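Local coordinates for minor structural protein 4 (Lactococcus phage Tuc2009, PDB 5E7T), which probably serves as a structural component of the phage baseplate, its immunoglobulin-like domain helping to build the upper part of that tail-tip assembly, at residues D17-Y22 / V92-T97; F4-E9 / L80-G85; Y23-G28 / N84-M89. One frame throughout, in Å; residues are numbered along the deposited sequence.

Contact 1. Residues D17-Y22 / V92-T97; sequences DVKVTY and VIEGAT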
ATOM      1  N   ASP A  17       0.491 -25.234   7.285  1.00 52.15           N
ATOM      2  CA  ASP A  17      -0.710 -25.938   6.905  1.00 52.19           C
ATOM      3  C   ASP A  17      -0.437 -26.775   5.667  1.00 58.54           C
ATOM      4  O   ASP A  17       0.466 -26.451   4.886  1.00 58.11           O
ATOM      5  CB  ASP A  17      -1.862 -24.956   6.698  1.00 53.48           C
ATOM      6  CG  ASP A  17      -3.215 -25.598   6.474  1.00 65.09           C
ATOM      7  OD1 ASP A  17      -3.477 -26.678   7.079  1.00 64.98           O
ATOM      8  OD2 ASP A  17      -4.034 -25.004   5.728  1.00 72.56           O
ATOM      9  N   VAL A  18      -1.178 -27.888   5.518  1.00 56.69           N
ATOM     10  CA  VAL A  18      -1.083 -28.779   4.361  1.00 56.05           C
ATOM     11  C   VAL A  18      -2.459 -29.018   3.822  1.00 58.22           C
ATOM     12  O   VAL A  18      -3.384 -29.262   4.598  1.00 58.82           O
ATOM     13  CB  VAL A  18      -0.317 -30.099   4.609  1.00 60.43           C
ATOM     14  CG1 VAL A  18      -0.364 -30.986   3.373  1.00 60.67           C
ATOM     15  CG2 VAL A  18       1.138 -29.829   4.986  1.00 60.41           C
ATOM     16  N   LYS A  19      -2.607 -28.898   2.492  1.00 53.37           N
ATOM     17  CA  LYS A  19      -3.853 -29.184   1.794  1.00 52.32           C
ATOM     18  C   LYS A  19      -3.617 -30.327   0.806  1.00 57.67           C
ATOM     19  O   LYS A  19      -2.704 -30.258  -0.030  1.00 57.84           O
ATOM     20  CB  LYS A  19      -4.451 -27.942   1.145  1.00 52.45           C
ATOM     21  CG  LYS A  19      -5.376 -27.206   2.091  1.00 66.48           C
ATOM     22  CD  LYS A  19      -5.245 -25.715   1.889  1.00 87.42           C
ATOM     23  CE  LYS A  19      -5.923 -24.920   2.971  1.00108.74           C
ATOM     24  NZ  LYS A  19      -5.413 -23.517   3.000  1.00125.52           N
ATOM     25  N   VAL A  20      -4.402 -31.408   0.960  1.00 54.38           N
ATOM     26  CA  VAL A  20      -4.295 -32.598   0.130  1.00 55.01           C
ATOM     27  C   VAL A  20      -5.414 -32.699  -0.921  1.00 61.74           C
ATOM     28  O   VAL A  20      -6.613 -32.530  -0.609  1.00 62.91           O
ATOM     29  CB  VAL A  20      -4.184 -33.894   0.973  1.00 59.06           C
ATOM     30  CG1 VAL A  20      -3.773 -35.083   0.111  1.00 58.69           C
ATOM     31  CG2 VAL A  20      -3.206 -33.720   2.133  1.00 58.94           C
ATOM     32  N   THR A  21      -4.990 -32.977  -2.170  1.00 56.38           N
ATOM     33  CA  THR A  21      -5.838 -33.270  -3.319  1.00 55.93           C
ATOM     34  C   THR A  21      -5.350 -34.564  -3.983  1.00 60.11           C
ATOM     35  O   THR A  21      -4.182 -34.961  -3.838  1.00 60.10           O
ATOM     36  CB  THR A  21      -5.927 -32.129  -4.359  1.00 58.92           C
ATOM     37  OG1 THR A  21      -4.628 -31.773  -4.828  1.00 52.99           O
ATOM     38  CG2 THR A  21      -6.699 -30.932  -3.870  1.00 58.01           C
ATOM     39  N   TYR A  22      -6.260 -35.202  -4.713  1.00 55.33           N
ATOM     40  CA  TYR A  22      -6.034 -36.418  -5.466  1.00 55.19           C
ATOM     41  C   TYR A  22      -6.632 -36.225  -6.873  1.00 59.99           C
ATOM     42  O   TYR A  22      -7.733 -35.690  -7.022  1.00 60.77           O
ATOM     43  CB  TYR A  22      -6.684 -37.626  -4.744  1.00 56.20           C
ATOM     44  CG  TYR A  22      -6.691 -38.891  -5.587  1.00 56.75           C
ATOM     45  CD1 TYR A  22      -7.724 -39.150  -6.486  1.00 59.37           C
ATOM     46  CD2 TYR A  22      -5.668 -39.828  -5.482  1.00 56.33           C
ATOM     47  CE1 TYR A  22      -7.725 -40.299  -7.278  1.00 60.49           C
ATOM     48  CE2 TYR A  22      -5.669 -40.990  -6.253  1.00 57.45           C
ATOM     49  CZ  TYR A  22      -6.689 -41.212  -7.164  1.00 64.57           C
ATOM     50  OH  TYR A  22      -6.691 -42.338  -7.948  1.00 63.57           O
ATOM     51  N   VAL A  92      -0.005 -29.523  -0.562  1.00 54.37           N
ATOM     52  CA  VAL A  92       0.445 -28.141  -0.690  1.00 53.80           C
ATOM     53  C   VAL A  92       0.662 -27.551   0.685  1.00 61.74           C
ATOM     54  O   VAL A  92      -0.306 -27.393   1.452  1.00 61.06           O
ATOM     55  CB  VAL A  92      -0.492 -27.233  -1.544  1.00 55.77           C
ATOM     56  CG1 VAL A  92       0.131 -25.862  -1.779  1.00 54.56           C
ATOM     57  CG2 VAL A  92      -0.853 -27.884  -2.868  1.00 55.43           C
ATOM     58  N   ILE A  93       1.941 -27.187   0.972  1.00 60.34           N
ATOM     59  CA  ILE A  93       2.394 -26.538   2.212  1.00 60.35           C
ATOM     60  C   ILE A  93       2.115 -25.027   2.133  1.00 65.14           C
ATOM     61  O   ILE A  93       2.056 -24.466   1.030  1.00 65.37           O
ATOM     62  CB  ILE A  93       3.892 -26.822   2.457  1.00 63.36           C
ATOM     63  CG1 ILE A  93       4.277 -26.613   3.934  1.00 63.55           C
ATOM     64  CG2 ILE A  93       4.789 -26.014   1.496  1.00 64.86           C
ATOM     65  CD1 ILE A  93       5.555 -27.296   4.378  1.00 69.60           C
ATOM     66  N   GLU A  94       1.952 -24.376   3.291  1.00 61.42           N
ATOM     67  CA  GLU A  94       1.741 -22.940   3.361  1.00 61.50           C
ATOM     68  C   GLU A  94       2.682 -22.361   4.399  1.00 64.52           C
ATOM     69  O   GLU A  94       2.679 -22.805   5.541  1.00 63.74           O
ATOM     70  CB  GLU A  94       0.280 -22.627   3.712  1.00 63.68           C
ATOM     71  CG  GLU A  94      -0.132 -21.174   3.496  1.00 79.96           C
ATOM     72  CD  GLU A  94      -1.468 -20.737   4.077  1.00116.87           C
ATOM     73  OE1 GLU A  94      -2.331 -21.605   4.350  1.00117.70           O
ATOM     74  OE2 GLU A  94      -1.659 -19.508   4.230  1.00119.52           O
ATOM     75  N   GLY A  95       3.504 -21.408   3.988  1.00 61.52           N
ATOM     76  CA  GLY A  95       4.411 -20.720   4.900  1.00 62.05           C
ATOM     77  C   GLY A  95       5.753 -21.346   5.194  1.00 67.54           C
ATOM     78  O   GLY A  95       6.436 -20.924   6.136  1.00 69.64           O
ATOM     79  N   ALA A  96       6.159 -22.333   4.390  1.00 62.73           N
ATOM     80  CA  ALA A  96       7.453 -23.000   4.531  1.00 62.22           C
ATOM     81  C   ALA A  96       7.840 -23.626   3.205  1.00 64.30           C
ATOM     82  O   ALA A  96       7.052 -23.608   2.247  1.00 62.50           O
ATOM     83  CB  ALA A  96       7.390 -24.072   5.625  1.00 63.08           C
ATOM     84  N   THR A  97       9.059 -24.182   3.156  1.00 61.13           N
ATOM     85  CA  THR A  97       9.592 -24.869   1.985  1.00 61.11           C
ATOM     86  C   THR A  97       9.771 -26.352   2.321  1.00 64.43           C
ATOM     87  O   THR A  97      10.289 -26.683   3.402  1.00 64.02           O
ATOM     88  CB  THR A  97      10.885 -24.179   1.509  1.00 67.29           C
ATOM     89  OG1 THR A  97      10.679 -22.759   1.442  1.00 73.30           O
ATOM     90  CG2 THR A  97      11.351 -24.685   0.181  1.00 58.25           C
TER
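Lys19 and Val92 exchange two backbone hydrogen bonds: Val92 N reaches Lys19 O at 2.8 Å, and Lys19 N reaches Val92 O at 2.9 Å. This antiparallel hydrogen-bonded pair ties strand 17-24 to strand 87-94 and is the tight part of the contact. Beside it, Val18 and Ile93 form a non-hydrogen-bonded pair, with a CA-H...O contact of 3.3 Å from Val18 CA to Val92 O. Their side chains leave on the buried face, where both pack on Ile59 of strand 58-63.

The other face, carrying Asp17, Lys19 and Glu94, is loose and largely solvent-facing. Here the lysine chain bends at chi2 (143°) and brings its amine near two carboxylates. Lys19 NZ forms a salt bridge with Asp17 OD2 at 3.4 Å, only weak as a hydrogen bond, and a long one with Glu94 OE1 at 3.9 Å. Asp17 OD2 and Glu94 OE1 stand 4.0 Å apart, their carboxylate planes turned 56° against each other. The lysine charge probably offsets the repulsion of the two acids, but bridges this long suggest that cohesion between the two segments rests mainly on the backbone bonds, with Val18 and Ile93 joined through the core they share.

Contact 2. Residues F4-E9 / L80-G85; sequences FNVVIE and LLLING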
ATOM      1  N   PHE A   4      -2.786 -44.031   6.851  1.00 72.18           N
ATOM      2  CA  PHE A   4      -1.749 -43.893   5.855  1.00 68.12           C
ATOM      3  C   PHE A   4      -1.150 -42.559   6.207  1.00 69.67           C
ATOM      4  O   PHE A   4      -1.879 -41.579   6.346  1.00 70.26           O
ATOM      5  CB  PHE A   4      -2.405 -43.900   4.453  1.00 68.62           C
ATOM      6  CG  PHE A   4      -1.597 -43.411   3.282  1.00 67.62           C
ATOM      7  CD1 PHE A   4      -0.381 -44.001   2.960  1.00 69.53           C
ATOM      8  CD2 PHE A   4      -2.087 -42.419   2.449  1.00 67.65           C
ATOM      9  CE1 PHE A   4       0.364 -43.552   1.866  1.00 69.64           C
ATOM     10  CE2 PHE A   4      -1.349 -41.983   1.344  1.00 69.22           C
ATOM     11  CZ  PHE A   4      -0.128 -42.550   1.062  1.00 67.46           C
ATOM     12  N   ASN A   5       0.149 -42.534   6.472  1.00 63.58           N
ATOM     13  CA  ASN A   5       0.815 -41.334   6.931  1.00 60.15           C
ATOM     14  C   ASN A   5       1.893 -40.884   5.988  1.00 61.72           C
ATOM     15  O   ASN A   5       2.796 -41.667   5.658  1.00 61.92           O
ATOM     16  CB  ASN A   5       1.398 -41.587   8.313  1.00 56.57           C
ATOM     17  CG  ASN A   5       0.349 -41.715   9.383  1.00 77.65           C
ATOM     18  OD1 ASN A   5      -0.119 -40.722   9.931  1.00 69.80           O
ATOM     19  ND2 ASN A   5      -0.053 -42.934   9.709  1.00 72.10           N
ATOM     20  N   VAL A   6       1.811 -39.608   5.566  1.00 55.29           N
ATOM     21  CA  VAL A   6       2.835 -38.999   4.715  1.00 53.64           C
ATOM     22  C   VAL A   6       3.555 -37.936   5.533  1.00 59.05           C
ATOM     23  O   VAL A   6       2.909 -37.031   6.062  1.00 59.30           O
ATOM     24  CB  VAL A   6       2.318 -38.461   3.348  1.00 54.44           C
ATOM     25  CG1 VAL A   6       3.425 -37.731   2.594  1.00 53.23           C
ATOM     26  CG2 VAL A   6       1.755 -39.584   2.494  1.00 54.24           C
ATOM     27  N   VAL A   7       4.880 -38.057   5.641  1.00 56.23           N
ATOM     28  CA  VAL A   7       5.738 -37.134   6.376  1.00 56.47           C
ATOM     29  C   VAL A   7       6.261 -36.024   5.464  1.00 63.47           C
ATOM     30  O   VAL A   7       6.832 -36.309   4.410  1.00 66.16           O
ATOM     31  CB  VAL A   7       6.910 -37.879   7.051  1.00 60.88           C
ATOM     32  CG1 VAL A   7       7.869 -36.898   7.703  1.00 60.62           C
ATOM     33  CG2 VAL A   7       6.401 -38.879   8.079  1.00 61.18           C
ATOM     34  N   ILE A   8       6.112 -34.765   5.894  1.00 58.23           N
ATOM     35  CA  ILE A   8       6.614 -33.598   5.177  1.00 56.21           C
ATOM     36  C   ILE A   8       7.534 -32.840   6.107  1.00 62.02           C
ATOM     37  O   ILE A   8       7.086 -32.288   7.119  1.00 62.16           O
ATOM     38  CB  ILE A   8       5.506 -32.698   4.587  1.00 57.04           C
ATOM     39  CG1 ILE A   8       4.692 -33.452   3.542  1.00 57.21           C
ATOM     40  CG2 ILE A   8       6.120 -31.440   3.976  1.00 56.33           C
ATOM     41  CD1 ILE A   8       3.390 -32.854   3.282  1.00 70.14           C
ATOM     42  N   GLU A   9       8.828 -32.842   5.759  1.00 58.46           N
ATOM     43  CA  GLU A   9       9.912 -32.161   6.447  1.00 57.44           C
ATOM     44  C   GLU A   9      10.066 -30.789   5.837  1.00 62.59           C
ATOM     45  O   GLU A   9      10.150 -30.679   4.615  1.00 64.52           O
ATOM     46  CB  GLU A   9      11.205 -32.957   6.278  1.00 59.22           C
ATOM     47  CG  GLU A   9      11.313 -34.159   7.197  1.00 65.13           C
ATOM     48  CD  GLU A   9      12.582 -34.972   7.041  1.00 82.10           C
ATOM     49  OE1 GLU A   9      13.594 -34.438   6.521  1.00 71.30           O
ATOM     50  OE2 GLU A   9      12.557 -36.154   7.456  1.00 70.96           O
ATOM     51  N   LEU A  80       4.416 -31.234  -2.633  1.00 59.25           N
ATOM     52  CA  LEU A  80       4.990 -32.571  -2.733  1.00 59.55           C
ATOM     53  C   LEU A  80       3.987 -33.361  -3.543  1.00 64.55           C
ATOM     54  O   LEU A  80       2.778 -33.116  -3.423  1.00 64.88           O
ATOM     55  CB  LEU A  80       5.176 -33.218  -1.356  1.00 59.88           C
ATOM     56  CG  LEU A  80       5.938 -34.540  -1.308  1.00 65.61           C
ATOM     57  CD1 LEU A  80       7.438 -34.305  -1.266  1.00 66.53           C
ATOM     58  CD2 LEU A  80       5.514 -35.358  -0.110  1.00 68.23           C
ATOM     59  N   LEU A  81       4.480 -34.282  -4.389  1.00 60.79           N
ATOM     60  CA  LEU A  81       3.647 -35.121  -5.239  1.00 59.92           C
ATOM     61  C   LEU A  81       3.954 -36.579  -4.991  1.00 63.58           C
ATOM     62  O   LEU A  81       5.120 -36.974  -4.997  1.00 63.17           O
ATOM     63  CB  LEU A  81       3.876 -34.803  -6.731  1.00 59.55           C
ATOM     64  CG  LEU A  81       3.566 -33.402  -7.238  1.00 62.15           C
ATOM     65  CD1 LEU A  81       3.865 -33.304  -8.713  1.00 63.31           C
ATOM     66  CD2 LEU A  81       2.146 -33.055  -7.051  1.00 61.71           C
ATOM     67  N   LEU A  82       2.918 -37.382  -4.781  1.00 60.60           N
ATOM     68  CA  LEU A  82       3.099 -38.821  -4.610  1.00 61.94           C
ATOM     69  C   LEU A  82       2.519 -39.416  -5.903  1.00 64.50           C
ATOM     70  O   LEU A  82       1.305 -39.422  -6.077  1.00 64.05           O
ATOM     71  CB  LEU A  82       2.412 -39.315  -3.298  1.00 62.50           C
ATOM     72  CG  LEU A  82       2.371 -40.822  -2.942  1.00 69.04           C
ATOM     73  CD1 LEU A  82       3.735 -41.512  -3.082  1.00 70.79           C
ATOM     74  CD2 LEU A  82       1.898 -41.014  -1.535  1.00 70.76           C
ATOM     75  N   ILE A  83       3.402 -39.746  -6.875  1.00 59.71           N
ATOM     76  CA  ILE A  83       3.004 -40.219  -8.202  1.00 59.08           C
ATOM     77  C   ILE A  83       3.049 -41.718  -8.289  1.00 65.26           C
ATOM     78  O   ILE A  83       4.134 -42.281  -8.155  1.00 68.35           O
ATOM     79  CB  ILE A  83       3.844 -39.576  -9.351  1.00 61.31           C
ATOM     80  CG1 ILE A  83       4.188 -38.088  -9.073  1.00 60.16           C
ATOM     81  CG2 ILE A  83       3.127 -39.750 -10.689  1.00 61.94           C
ATOM     82  CD1 ILE A  83       5.011 -37.377 -10.153  1.00 58.51           C
ATOM     83  N   ASN A  84       1.894 -42.367  -8.552  1.00 60.02           N
ATOM     84  CA  ASN A  84       1.777 -43.816  -8.740  1.00 60.97           C
ATOM     85  C   ASN A  84       1.089 -44.053 -10.073  1.00 66.36           C
ATOM     86  O   ASN A  84      -0.140 -44.029 -10.171  1.00 66.89           O
ATOM     87  CB  ASN A  84       1.027 -44.485  -7.582  1.00 63.32           C
ATOM     88  CG  ASN A  84       0.721 -45.956  -7.782  1.00 92.81           C
ATOM     89  OD1 ASN A  84       1.533 -46.744  -8.294  1.00 86.77           O
ATOM     90  ND2 ASN A  84      -0.476 -46.349  -7.382  1.00 88.78           N
ATOM     91  N   GLY A  85       1.901 -44.202 -11.109  1.00 63.00           N
ATOM     92  CA  GLY A  85       1.415 -44.364 -12.466  1.00 62.63           C
ATOM     93  C   GLY A  85       0.701 -43.121 -12.951  1.00 66.76           C
ATOM     94  O   GLY A  85       1.322 -42.069 -13.189  1.00 66.51           O
TER
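Phe4 and Leu82 approach from opposite directions, and the leucine meets the ring at its edge: Leu82 CD2 lies 3.6 Å from Phe4 CZ, in the plane of the ring and not over a face. Phe4 CG stands anti to its backbone nitrogen (chi1 164°), a torsion that carries the para carbon across toward the leucine. The same CD2 methyl also touches Val6, 4.3 Å from Val6 CG2, so one leucine branch serves two neighbours.

Val6 divides its methyls between the two leucines. While CG2 faces Leu82, Val6 CG1 meets Leu80 CD2 tip to tip at 4.2 Å. Leu80 CD2 in turn lies 4.2 Å from Ile8 CG1, and so touches both Val6 and Ile8.

Alternate residues of 4-9 and of 80-84 thus point at each other across a gap: the segment axes come no closer than 10.0 Å, run at 145°, and share no hydrogen bond. Such spacing is that of two facing layers, here distant strands of one strongly curved antiparallel sheet. Val73 of strand 72-75 borders both leucines, while Phe4 also touches Leu63 and Val103. All five touching residues are buried and every contact is between carbons, which implies cohesion by dispersion and exclusion of water, with shape fixing the fit in place of directional bonds.

Contact 3. Residues Y23-G28 / N84-M89; sequences YKNSIG and NGTEIM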
ATOM      1  N   TYR A  23      -5.925 -36.705  -7.893  1.00 55.00           N
ATOM      2  CA  TYR A  23      -6.362 -36.620  -9.285  1.00 53.90           C
ATOM      3  C   TYR A  23      -5.602 -37.586 -10.188  1.00 59.15           C
ATOM      4  O   TYR A  23      -4.422 -37.885  -9.947  1.00 59.19           O
ATOM      5  CB  TYR A  23      -6.294 -35.185  -9.823  1.00 53.33           C
ATOM      6  CG  TYR A  23      -4.966 -34.499  -9.610  1.00 52.48           C
ATOM      7  CD1 TYR A  23      -4.724 -33.744  -8.469  1.00 51.97           C
ATOM      8  CD2 TYR A  23      -3.957 -34.584 -10.563  1.00 53.88           C
ATOM      9  CE1 TYR A  23      -3.494 -33.131  -8.258  1.00 50.59           C
ATOM     10  CE2 TYR A  23      -2.722 -33.971 -10.362  1.00 54.47           C
ATOM     11  CZ  TYR A  23      -2.504 -33.223  -9.219  1.00 57.65           C
ATOM     12  OH  TYR A  23      -1.299 -32.591  -9.042  1.00 57.96           O
ATOM     13  N   LYS A  24      -6.306 -38.088 -11.214  1.00 55.56           N
ATOM     14  CA  LYS A  24      -5.802 -39.031 -12.197  1.00 55.27           C
ATOM     15  C   LYS A  24      -5.572 -38.349 -13.537  1.00 61.83           C
ATOM     16  O   LYS A  24      -6.365 -37.498 -13.945  1.00 60.30           O
ATOM     17  CB  LYS A  24      -6.861 -40.109 -12.418  1.00 56.32           C
ATOM     18  CG  LYS A  24      -6.632 -41.367 -11.640  1.00 52.19           C
ATOM     19  CD  LYS A  24      -7.889 -42.194 -11.496  1.00 54.36           C
ATOM     20  CE  LYS A  24      -8.340 -42.936 -12.720  1.00 62.72           C
ATOM     21  NZ  LYS A  24      -8.871 -44.277 -12.361  1.00 76.87           N
ATOM     22  N   ASN A  25      -4.548 -38.808 -14.270  1.00 61.64           N
ATOM     23  CA  ASN A  25      -4.230 -38.418 -15.657  1.00 62.17           C
ATOM     24  C   ASN A  25      -3.944 -36.923 -15.895  1.00 67.95           C
ATOM     25  O   ASN A  25      -4.171 -36.423 -17.008  1.00 68.93           O
ATOM     26  CB  ASN A  25      -5.300 -38.915 -16.647  1.00 58.82           C
ATOM     27  CG  ASN A  25      -5.331 -40.407 -16.778  1.00 66.00           C
ATOM     28  OD1 ASN A  25      -4.363 -41.037 -17.207  1.00 62.85           O
ATOM     29  ND2 ASN A  25      -6.452 -40.998 -16.435  1.00 53.47           N
ATOM     30  N   SER A  26      -3.320 -36.253 -14.905  1.00 63.70           N
ATOM     31  CA  SER A  26      -2.793 -34.888 -15.050  1.00 62.24           C
ATOM     32  C   SER A  26      -1.642 -34.964 -16.111  1.00 66.24           C
ATOM     33  O   SER A  26      -1.207 -36.069 -16.436  1.00 67.08           O
ATOM     34  CB  SER A  26      -2.232 -34.409 -13.719  1.00 64.40           C
ATOM     35  OG  SER A  26      -1.407 -35.402 -13.128  1.00 72.61           O
ATOM     36  N   ILE A  27      -1.176 -33.826 -16.665  1.00 61.34           N
ATOM     37  CA  ILE A  27      -0.156 -33.822 -17.728  1.00 60.38           C
ATOM     38  C   ILE A  27       1.122 -34.537 -17.296  1.00 63.81           C
ATOM     39  O   ILE A  27       1.690 -34.196 -16.270  1.00 63.93           O
ATOM     40  CB  ILE A  27       0.125 -32.410 -18.341  1.00 62.13           C
ATOM     41  CG1 ILE A  27       0.451 -31.336 -17.288  1.00 59.84           C
ATOM     42  CG2 ILE A  27      -1.046 -31.977 -19.234  1.00 63.84           C
ATOM     43  CD1 ILE A  27       1.514 -30.428 -17.684  1.00 55.86           C
ATOM     44  N   GLY A  28       1.513 -35.562 -18.048  1.00 60.80           N
ATOM     45  CA  GLY A  28       2.740 -36.306 -17.773  1.00 61.85           C
ATOM     46  C   GLY A  28       2.588 -37.640 -17.071  1.00 66.81           C
ATOM     47  O   GLY A  28       3.578 -38.376 -16.942  1.00 69.54           O
ATOM     48  N   ASN A  84       1.894 -42.367  -8.552  1.00 60.02           N
ATOM     49  CA  ASN A  84       1.777 -43.816  -8.740  1.00 60.97           C
ATOM     50  C   ASN A  84       1.089 -44.053 -10.073  1.00 66.36           C
ATOM     51  O   ASN A  84      -0.140 -44.029 -10.171  1.00 66.89           O
ATOM     52  CB  ASN A  84       1.027 -44.485  -7.582  1.00 63.32           C
ATOM     53  CG  ASN A  84       0.721 -45.956  -7.782  1.00 92.81           C
ATOM     54  OD1 ASN A  84       1.533 -46.744  -8.294  1.00 86.77           O
ATOM     55  ND2 ASN A  84      -0.476 -46.349  -7.382  1.00 88.78           N
ATOM     56  N   GLY A  85       1.901 -44.202 -11.109  1.00 63.00           N
ATOM     57  CA  GLY A  85       1.415 -44.364 -12.466  1.00 62.63           C
ATOM     58  C   GLY A  85       0.701 -43.121 -12.951  1.00 66.76           C
ATOM     59  O   GLY A  85       1.322 -42.069 -13.189  1.00 66.51           O
ATOM     60  N   THR A  86      -0.632 -43.247 -12.996  1.00 62.34           N
ATOM     61  CA  THR A  86      -1.666 -42.322 -13.467  1.00 59.89           C
ATOM     62  C   THR A  86      -2.210 -41.434 -12.333  1.00 64.45           C
ATOM     63  O   THR A  86      -2.785 -40.372 -12.602  1.00 64.17           O
ATOM     64  CB  THR A  86      -2.759 -43.244 -14.051  1.00 60.67           C
ATOM     65  OG1 THR A  86      -3.028 -42.912 -15.401  1.00 68.29           O
ATOM     66  CG2 THR A  86      -4.031 -43.304 -13.231  1.00 48.45           C
ATOM     67  N   GLU A  87      -2.069 -41.913 -11.065  1.00 60.00           N
ATOM     68  CA  GLU A  87      -2.588 -41.305  -9.846  1.00 57.23           C
ATOM     69  C   GLU A  87      -1.609 -40.382  -9.225  1.00 61.50           C
ATOM     70  O   GLU A  87      -0.440 -40.725  -9.100  1.00 61.41           O
ATOM     71  CB  GLU A  87      -2.892 -42.380  -8.805  1.00 58.62           C
ATOM     72  CG  GLU A  87      -4.026 -43.314  -9.133  1.00 64.16           C
ATOM     73  CD  GLU A  87      -4.142 -44.397  -8.086  1.00 93.92           C
ATOM     74  OE1 GLU A  87      -3.402 -45.400  -8.197  1.00 96.21           O
ATOM     75  OE2 GLU A  87      -4.898 -44.203  -7.107  1.00 93.52           O
ATOM     76  N   ILE A  88      -2.101 -39.238  -8.751  1.00 59.21           N
ATOM     77  CA  ILE A  88      -1.312 -38.259  -8.026  1.00 58.53           C
ATOM     78  C   ILE A  88      -2.027 -37.814  -6.782  1.00 63.96           C
ATOM     79  O   ILE A  88      -3.223 -37.535  -6.805  1.00 63.04           O
ATOM     80  CB  ILE A  88      -0.821 -37.068  -8.892  1.00 60.26           C
ATOM     81  CG1 ILE A  88       0.456 -37.471  -9.590  1.00 60.64           C
ATOM     82  CG2 ILE A  88      -0.545 -35.822  -8.037  1.00 60.12           C
ATOM     83  CD1 ILE A  88       0.961 -36.533 -10.394  1.00 67.99           C
ATOM     84  N   MET A  89      -1.274 -37.755  -5.695  1.00 62.68           N
ATOM     85  CA  MET A  89      -1.722 -37.222  -4.432  1.00 62.95           C
ATOM     86  C   MET A  89      -0.808 -36.041  -4.218  1.00 65.39           C
ATOM     87  O   MET A  89       0.423 -36.191  -4.220  1.00 65.73           O
ATOM     88  CB  MET A  89      -1.606 -38.246  -3.334  1.00 66.56           C
ATOM     89  CG  MET A  89      -2.578 -38.008  -2.267  1.00 71.63           C
ATOM     90  SD  MET A  89      -2.637 -39.432  -1.195  1.00 79.01           S
ATOM     91  CE  MET A  89      -3.638 -40.580  -2.231  1.00 76.84           C
TER
HETATM   92  O   HOH W   1      -2.450 -37.752 -12.271  1.00 58.14           O
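Tyr23 lies alongside Ile88, both side chains pointing the same way, with the isoleucine against one face of the phenol ring. Tyr23 CG sits between the backbone nitrogen and the carbonyl carbon (chi1 51°), which lays the ring over its cross-strand partner; Ile88 CG2 comes within 3.5 Å of Tyr23 CZ. The phenol oxygen is hydrogen-bonded to the backbone of another protein chain. In the backbone, Tyr23 N to Ile88 O at 3.0 Å and Ile88 N to Tyr23 O at 2.9 Å define an antiparallel hydrogen-bonded pair.

Asn25 turns its CG anti to the carbonyl carbon (chi1 -67°), and its amide oxygen swings over to Thr86. Thr86 OG1 donates to Asn25 OD1 at 2.9 Å from 53° above the amide plane, while the side-chain nitrogen, ND2, is hydrogen-bonded to Glu43 OE2. Thr86 also presents its methyl, CG2, to Lys24 CG at 3.6 Å; beyond this apolar stem the lysine chain bends twice, and its amine bonds to Ser277 O of the Minor structural protein 5 chain. A water links the two segments by donating to Tyr23 O and Thr86 O, the latter at 2.7 Å, and accepting from Ser26 OG.

Thr86 O takes Asn25 N as well, at 2.9 Å, extending the ladder past the strand's end. Within 84-89, Asn84 and Glu87 exchange backbone hydrogen bonds in both directions around a type II' turn with Gly85 and Thr86 at its corners, a geometry typical of a tight two-residue beta hairpin, here joining strands 79-84 and 87-94.

How the contacts relate
From the N terminus, strand 4-10 supplies the first half of contact 2, then strand 17-24 supplies those of contact 1 and, further on, contact 3. Residues 80-85 close contact 2 across 70 intervening residues. Residues 84-89, which share Asn84 and Gly85 with contact 2 and include the turn into strand 87-94, close contact 3, and residues 92-97 finally close contact 1. Contacts 1 and 2 therefore cross, whereas contact 3 nests within contact 1. Contacts 1 and 3 secure the two ends of the pairing between strands 17-24 and 87-94; contact 2 joins facing parts of the curved sheet. Ile8 against Val18 and Ile93, and Phe4 against Met89, link the apolar interiors of the contacts.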